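PDB 4NB5: HTH-type transcriptional regulator MmpR5, which represses transcription of the MmpS5-MmpL5 and related transport systems, and controls its own expression, by binding directly to promoter DNA as a homodimer. Local coordinates for residues L43-E54 / R90-F100. Residues are numbered along the deposited sequence; the frame is centred on the assembly and turned at random. Where two conformers were deposited one is given.
Sequences LLVCDPERQSSE and RTYFRLRPNAF
Gln-51 and Phe-93 face each other as an antiparallel hydrogen-bonded pair: Gln-51 N to Phe-93 O spans 2.9 Å at a nearly straight 170°, and Phe-93 N to Gln-51 O 2.8 Å. Ser-53 N extends the pairing to Thr-91 O at 2.9 Å, just where helix 53-59 of the helix-turn-helix begins. On the chain-start side of strand 51-52 a water joins the segments, donating to Leu-43 O and Glu-49 O and accepting from Leu-95 N.

The tight apolar part lies at the end of helix 34-45, where Leu-44 CD2 meets Leu-95 CD2 at 3.6 Å and the edge of the Phe-100 ring at CE1. The more solvent-accessible side is polar. The guanidinium of Arg-50 lies flat on Tyr-92, planes 10° apart, with Arg-50 CZ 4.1 Å from the centroid of the Tyr-92 ring, a cation-pi stack reached by a chain extended from CG to NE; Arg-50 NH1 also pairs with Glu-21 of the fourth subunit. A water bridges Glu-54 OE1 and Thr-91 N.

Strand 92-95 is the middle strand of the winged helix-turn-helix sheet, its other edge bonded through Tyr-92 to Leu-83 and Arg-94 to Glu-81 of strand 80-83, with Leu-44 also packing on helix 16-28 and Phe-93 on Leu-56 of helix 53-59.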
ATOM      1  N   LEU B  43      -3.809  -2.711  19.949  1.00  9.96           N
ATOM      2  CA  LEU B  43      -2.522  -3.167  19.409  1.00  7.34           C
ATOM      3  C   LEU B  43      -1.399  -2.162  19.636  1.00  7.38           C
ATOM      4  O   LEU B  43      -0.222  -2.496  19.493  1.00  7.95           O
ATOM      5  CB  LEU B  43      -2.655  -3.518  17.923  1.00  7.86           C
ATOM      6  CG  LEU B  43      -3.477  -4.779  17.656  1.00 10.86           C
ATOM      7  CD1 LEU B  43      -3.819  -4.900  16.190  1.00 10.34           C
ATOM      8  CD2 LEU B  43      -2.727  -6.028  18.121  1.00 11.25           C
ATOM      9  N   LEU B  44      -1.757  -0.936  20.004  1.00  6.89           N
ATOM     10  CA  LEU B  44      -0.783   0.081  20.373  1.00  7.25           C
ATOM     11  C   LEU B  44      -0.271  -0.060  21.810  1.00  8.99           C
ATOM     12  O   LEU B  44       0.798   0.440  22.132  1.00 11.71           O
ATOM     13  CB  LEU B  44      -1.400   1.471  20.202  1.00  5.86           C
ATOM     14  CG  LEU B  44      -1.296   1.996  18.776  1.00  6.75           C
ATOM     15  CD1 LEU B  44      -2.383   3.012  18.509  1.00  9.06           C
ATOM     16  CD2 LEU B  44       0.048   2.616  18.520  1.00 10.20           C
ATOM     17  N   VAL B  45      -1.033  -0.730  22.672  1.00  7.40           N
ATOM     18  CA  VAL B  45      -0.681  -0.776  24.091  1.00 10.65           C
ATOM     19  C   VAL B  45      -0.565  -2.177  24.672  1.00 10.25           C
ATOM     20  O   VAL B  45      -0.102  -2.331  25.795  1.00 11.08           O
ATOM     21  CB  VAL B  45      -1.694   0.000  24.964  1.00  8.10           C
ATOM     22  CG1 VAL B  45      -1.669   1.477  24.615  1.00 15.27           C
ATOM     23  CG2 VAL B  45      -3.092  -0.576  24.815  1.00 13.82           C
ATOM     24  N   CYS B  46      -0.995  -3.194  23.933  1.00 10.47           N
ATOM     25  CA  CYS B  46      -1.012  -4.547  24.479  1.00 10.66           C
ATOM     26  C   CYS B  46       0.395  -5.104  24.705  1.00 10.64           C
ATOM     27  O   CYS B  46       1.379  -4.645  24.120  1.00 11.65           O
ATOM     28  CB  CYS B  46      -1.803  -5.479  23.561  1.00 12.50           C
ATOM     29  SG  CYS B  46      -1.115  -5.612  21.900  1.00 11.17           S
ATOM     30  N   ASP B  47       0.474  -6.100  25.578  1.00 12.13           N
ATOM     31  CA  ASP B  47       1.725  -6.786  25.856  1.00 14.67           C
ATOM     32  C   ASP B  47       1.377  -8.252  26.074  1.00 22.10           C
ATOM     33  O   ASP B  47       0.558  -8.562  26.933  1.00 21.05           O
ATOM     34  CB  ASP B  47       2.375  -6.211  27.109  1.00 17.31           C
ATOM     35  CG  ASP B  47       3.710  -6.850  27.414  1.00 23.66           C
ATOM     36  OD1 ASP B  47       4.564  -6.890  26.508  1.00 27.81           O
ATOM     37  OD2 ASP B  47       3.902  -7.318  28.555  1.00 41.61           O
ATOM     38  N   PRO B  48       1.956  -9.154  25.266  1.00 15.29           N
ATOM     39  CA  PRO B  48       2.923  -8.882  24.201  1.00 15.32           C
ATOM     40  C   PRO B  48       2.294  -8.159  23.023  1.00 16.79           C
ATOM     41  O   PRO B  48       1.069  -8.139  22.887  1.00 14.86           O
ATOM     42  CB  PRO B  48       3.378 -10.283  23.776  1.00 23.94           C
ATOM     43  CG  PRO B  48       2.229 -11.154  24.084  1.00 35.18           C
ATOM     44  CD  PRO B  48       1.604 -10.584  25.327  1.00 22.55           C
ATOM     45  N   GLU B  49       3.136  -7.595  22.171  1.00 15.77           N
ATOM     46  CA  GLU B  49       2.663  -6.853  21.016  1.00 13.17           C
ATOM     47  C   GLU B  49       1.861  -7.730  20.065  1.00 14.47           C
ATOM     48  O   GLU B  49       0.860  -7.285  19.508  1.00 14.40           O
ATOM     49  CB  GLU B  49       3.837  -6.193  20.298  1.00 17.23           C
ATOM     50  CG  GLU B  49       4.576  -5.210  21.188  1.00 19.12           C
ATOM     51  CD  GLU B  49       5.686  -4.472  20.473  1.00 24.83           C
ATOM     52  OE1 GLU B  49       5.724  -4.506  19.226  1.00 33.31           O
ATOM     53  OE2 GLU B  49       6.523  -3.857  21.167  1.00 40.61           O
ATOM     54  N   ARG B  50       2.274  -8.979  19.878  1.00 14.22           N
ATOM     55  CA  ARG B  50       1.507  -9.866  19.019  1.00 15.15           C
ATOM     56  C   ARG B  50       0.336 -10.497  19.781  1.00 17.34           C
ATOM     57  O   ARG B  50       0.485 -10.939  20.919  1.00 21.75           O
ATOM     58  CB  ARG B  50       2.401 -10.945  18.402  1.00 24.51           C
ATOM     59  CG  ARG B  50       2.557 -12.189  19.240  1.00 51.65           C
ATOM     60  CD  ARG B  50       3.198 -13.292  18.424  1.00 52.35           C
ATOM     61  NE  ARG B  50       3.165 -14.570  19.123  1.00 62.25           N
ATOM     62  CZ  ARG B  50       3.527 -15.725  18.580  1.00 64.81           C
ATOM     63  NH1 ARG B  50       3.952 -15.769  17.323  1.00 38.35           N
ATOM     64  NH2 ARG B  50       3.461 -16.841  19.294  1.00 53.97           N
ATOM     65  N   GLN B  51      -0.826 -10.524  19.137  1.00 15.88           N
ATOM     66  CA  GLN B  51      -2.052 -11.036  19.741  1.00 16.29           C
ATOM     67  C   GLN B  51      -2.763 -11.986  18.787  1.00 14.59           C
ATOM     68  O   GLN B  51      -2.866 -11.710  17.587  1.00 17.60           O
ATOM     69  CB  GLN B  51      -3.006  -9.878  20.057  1.00 16.28           C
ATOM     70  CG  GLN B  51      -2.441  -8.834  20.994  1.00 15.37           C
ATOM     71  CD  GLN B  51      -2.702  -9.162  22.449  1.00 17.26           C
ATOM     72  OE1 GLN B  51      -3.854  -9.276  22.870  1.00 14.85           O
ATOM     73  NE2 GLN B  51      -1.640  -9.315  23.222  1.00 18.59           N
ATOM     74  N   SER B  52      -3.287 -13.088  19.319  1.00 17.88           N
ATOM     75  CA  SER B  52      -4.085 -14.005  18.512  1.00 19.09           C
ATOM     76  C   SER B  52      -5.488 -13.466  18.284  1.00 14.64           C
ATOM     77  O   SER B  52      -5.978 -12.623  19.041  1.00 16.99           O
ATOM     78  CB  SER B  52      -4.184 -15.367  19.203  1.00 23.21           C
ATOM     79  OG  SER B  52      -5.093 -15.308  20.288  1.00 20.07           O
ATOM     80  N   SER B  53      -6.146 -13.967  17.244  1.00 15.70           N
ATOM     81  CA  SER B  53      -7.516 -13.570  16.939  1.00 19.01           C
ATOM     82  C   SER B  53      -8.428 -13.782  18.148  1.00 20.86           C
ATOM     83  O   SER B  53      -9.270 -12.935  18.470  1.00 16.05           O
ATOM     84  CB  SER B  53      -8.046 -14.370  15.745  1.00 28.46           C
ATOM     85  OG  SER B  53      -7.420 -13.963  14.543  1.00 43.14           O
ATOM     86  N   GLU B  54      -8.240 -14.909  18.827  1.00 19.11           N
ATOM     87  CA  GLU B  54      -9.049 -15.255  19.989  1.00 23.06           C
ATOM     88  C   GLU B  54      -8.805 -14.275  21.135  1.00 14.07           C
ATOM     89  O   GLU B  54      -9.751 -13.825  21.786  1.00 16.53           O
ATOM     90  CB  GLU B  54      -8.736 -16.686  20.439  1.00 22.43           C
ATOM     91  CG  GLU B  54      -9.130 -17.771  19.428  1.00 48.67           C
ATOM     92  CD  GLU B  54      -8.310 -17.759  18.137  1.00 64.03           C
ATOM     93  OE1 GLU B  54      -8.885 -18.090  17.076  1.00 62.67           O
ATOM     94  OE2 GLU B  54      -7.099 -17.437  18.173  1.00 37.24           O
ATOM     95  N   ARG B  90      -3.195 -20.822  14.860  1.00 36.30           N
ATOM     96  CA  ARG B  90      -3.904 -19.608  15.237  1.00 42.44           C
ATOM     97  C   ARG B  90      -3.443 -18.459  14.346  1.00 30.11           C
ATOM     98  O   ARG B  90      -2.313 -18.456  13.855  1.00 39.12           O
ATOM     99  CB  ARG B  90      -3.640 -19.270  16.707  1.00 38.07           C
ATOM    100  CG  ARG B  90      -4.428 -20.125  17.690  1.00 43.18           C
ATOM    101  CD  ARG B  90      -3.897 -19.984  19.106  1.00 35.32           C
ATOM    102  NE  ARG B  90      -2.581 -20.600  19.251  1.00 67.74           N
ATOM    103  CZ  ARG B  90      -1.877 -20.607  20.378  1.00 48.99           C
ATOM    104  NH1 ARG B  90      -2.357 -20.028  21.472  1.00 62.66           N
ATOM    105  NH2 ARG B  90      -0.688 -21.194  20.413  1.00 59.58           N
ATOM    106  N   THR B  91      -4.331 -17.495  14.125  1.00 37.10           N
ATOM    107  CA  THR B  91      -3.987 -16.271  13.411  1.00 28.44           C
ATOM    108  C   THR B  91      -3.529 -15.217  14.417  1.00 29.21           C
ATOM    109  O   THR B  91      -4.210 -14.975  15.409  1.00 26.42           O
ATOM    110  CB  THR B  91      -5.197 -15.721  12.636  1.00 36.03           C
ATOM    111  OG1 THR B  91      -5.638 -16.688  11.676  1.00 36.96           O
ATOM    112  CG2 THR B  91      -4.837 -14.425  11.918  1.00 40.40           C
ATOM    113  N   TYR B  92      -2.370 -14.610  14.175  1.00 23.79           N
ATOM    114  CA  TYR B  92      -1.882 -13.529  15.033  1.00 18.21           C
ATOM    115  C   TYR B  92      -1.857 -12.204  14.283  1.00 17.53           C
ATOM    116  O   TYR B  92      -1.673 -12.167  13.067  1.00 18.08           O
ATOM    117  CB  TYR B  92      -0.474 -13.820  15.540  1.00 23.42           C
ATOM    118  CG  TYR B  92      -0.389 -15.014  16.451  1.00 29.87           C
ATOM    119  CD1 TYR B  92      -0.619 -14.889  17.813  1.00 29.44           C
ATOM    120  CD2 TYR B  92      -0.071 -16.268  15.948  1.00 31.50           C
ATOM    121  CE1 TYR B  92      -0.537 -15.982  18.651  1.00 40.85           C
ATOM    122  CE2 TYR B  92       0.012 -17.367  16.778  1.00 43.64           C
ATOM    123  CZ  TYR B  92      -0.222 -17.219  18.127  1.00 50.18           C
ATOM    124  OH  TYR B  92      -0.139 -18.315  18.955  1.00 46.49           O
ATOM    125  N   PHE B  93      -2.037 -11.113  15.022  1.00 17.37           N
ATOM    126  CA  PHE B  93      -1.861  -9.780  14.460  1.00 12.99           C
ATOM    127  C   PHE B  93      -0.930  -8.990  15.347  1.00 12.38           C
ATOM    128  O   PHE B  93      -0.794  -9.261  16.543  1.00 14.77           O
ATOM    129  CB  PHE B  93      -3.193  -9.037  14.346  1.00 12.26           C
ATOM    130  CG  PHE B  93      -4.173  -9.695  13.433  1.00 13.57           C
ATOM    131  CD1 PHE B  93      -4.068  -9.552  12.059  1.00 15.19           C
ATOM    132  CD2 PHE B  93      -5.194 -10.473  13.946  1.00 21.86           C
ATOM    133  CE1 PHE B  93      -4.978 -10.165  11.215  1.00 21.39           C
ATOM    134  CE2 PHE B  93      -6.099 -11.091  13.109  1.00 22.34           C
ATOM    135  CZ  PHE B  93      -5.993 -10.937  11.744  1.00 24.55           C
ATOM    136  N   ARG B  94      -0.315  -7.990  14.736  1.00 12.60           N
ATOM    137  CA  ARG B  94       0.618  -7.147  15.432  1.00 11.93           C
ATOM    138  C   ARG B  94       0.649  -5.766  14.779  1.00 12.21           C
ATOM    139  O   ARG B  94       0.492  -5.649  13.610  1.00 13.17           O
ATOM    140  CB  ARG B  94       1.958  -7.754  15.198  1.00 17.28           C
ATOM    141  CG  ARG B  94       2.981  -7.503  16.161  1.00 24.91           C
ATOM    142  CD  ARG B  94       4.277  -7.782  15.442  1.00 24.43           C
ATOM    143  NE  ARG B  94       4.776  -6.537  15.694  1.00 34.98           N
ATOM    144  CZ  ARG B  94       5.515  -6.253  16.707  1.00 34.83           C
ATOM    145  NH1 ARG B  94       5.997  -7.141  17.492  1.00 64.86           N
ATOM    146  NH2 ARG B  94       5.759  -5.038  16.864  1.00 55.18           N
ATOM    147  N   LEU B  95       0.845  -4.746  15.573  1.00 11.22           N
ATOM    148  CA  LEU B  95       1.066  -3.435  14.998  1.00  9.37           C
ATOM    149  C   LEU B  95       2.346  -3.479  14.186  1.00 10.73           C
ATOM    150  O   LEU B  95       3.343  -4.082  14.594  1.00 11.97           O
ATOM    151  CB  LEU B  95       1.196  -2.391  16.100  1.00 11.92           C
ATOM    152  CG  LEU B  95       1.102  -0.943  15.651  1.00 11.33           C
ATOM    153  CD1 LEU B  95      -0.346  -0.557  15.393  1.00 12.14           C
ATOM    154  CD2 LEU B  95       1.731  -0.037  16.697  1.00 12.37           C
ATOM    155  N   ARG B  96       2.335  -2.838  13.029  1.00 13.06           N
ATOM    156  CA  ARG B  96       3.520  -2.825  12.191  0.53 11.15           C
ATOM    157  C   ARG B  96       4.612  -1.953  12.788  1.00 12.85           C
ATOM    158  O   ARG B  96       4.337  -0.998  13.507  1.00 12.19           O
ATOM    159  CB  ARG B  96       3.173  -2.341  10.785  0.53 16.28           C
ATOM    160  CG  ARG B  96       3.077  -3.459   9.770  0.53 26.42           C
ATOM    161  CD  ARG B  96       3.756  -3.071   8.473  0.53 29.68           C
ATOM    162  NE  ARG B  96       2.830  -2.450   7.541  0.53 27.32           N
ATOM    163  CZ  ARG B  96       3.193  -1.724   6.488  0.53 30.43           C
ATOM    164  NH1 ARG B  96       4.475  -1.491   6.228  0.53 12.95           N
ATOM    165  NH2 ARG B  96       2.260  -1.209   5.705  0.53 15.32           N
ATOM    166  N   PRO B  97       5.880  -2.289  12.508  1.00 14.47           N
ATOM    167  CA  PRO B  97       6.932  -1.356  12.912  1.00 16.45           C
ATOM    168  C   PRO B  97       6.672  -0.002  12.253  1.00 11.06           C
ATOM    169  O   PRO B  97       6.230   0.018  11.106  1.00 14.77           O
ATOM    170  CB  PRO B  97       8.206  -1.980  12.324  1.00 19.08           C
ATOM    171  CG  PRO B  97       7.860  -3.389  12.005  1.00 29.63           C
ATOM    172  CD  PRO B  97       6.395  -3.421  11.723  1.00 20.09           C
ATOM    173  N   ASN B  98       6.912   1.097  12.956  1.00 12.01           N
ATOM    174  CA  ASN B  98       6.735   2.415  12.365  1.00 12.11           C
ATOM    175  C   ASN B  98       5.337   2.530  11.736  1.00 11.83           C
ATOM    176  O   ASN B  98       5.188   3.020  10.612  1.00 11.45           O
ATOM    177  CB  ASN B  98       7.825   2.622  11.307  1.00 14.36           C
ATOM    178  CG  ASN B  98       8.280   4.066  11.195  1.00 31.70           C
ATOM    179  OD1 ASN B  98       8.167   4.846  12.139  1.00 40.74           O
ATOM    180  ND2 ASN B  98       8.813   4.423  10.029  1.00 34.21           N
ATOM    181  N   ALA B  99       4.316   2.093  12.476  1.00 10.39           N
ATOM    182  CA  ALA B  99       2.973   1.898  11.919  1.00  9.32           C
ATOM    183  C   ALA B  99       2.348   3.135  11.291  1.00  9.48           C
ATOM    184  O   ALA B  99       1.687   3.040  10.261  1.00 10.73           O
ATOM    185  CB  ALA B  99       2.036   1.337  12.982  1.00  8.81           C
ATOM    186  N   PHE B 100       2.527   4.295  11.911  1.00  8.67           N
ATOM    187  CA  PHE B 100       1.878   5.489  11.394  1.00  8.27           C
ATOM    188  C   PHE B 100       2.625   6.062  10.182  1.00  8.79           C
ATOM    189  O   PHE B 100       2.021   6.692   9.313  1.00  9.65           O
ATOM    190  CB  PHE B 100       1.624   6.494  12.520  1.00 11.65           C
ATOM    191  CG  PHE B 100       0.440   6.115  13.355  1.00  9.75           C
ATOM    192  CD1 PHE B 100       0.550   5.094  14.284  1.00  9.14           C
ATOM    193  CD2 PHE B 100      -0.794   6.705  13.162  1.00 11.37           C
ATOM    194  CE1 PHE B 100      -0.546   4.699  15.031  1.00 11.46           C
ATOM    195  CE2 PHE B 100      -1.892   6.314  13.908  1.00 13.66           C
ATOM    196  CZ  PHE B 100      -1.760   5.307  14.845  1.00 10.47           C
TER
HETATM  197  O   HOH W   1       0.977  -4.818  18.475  1.00 13.09           O
HETATM  198  O   HOH W   2      -7.084 -18.006  15.232  1.00 45.20           O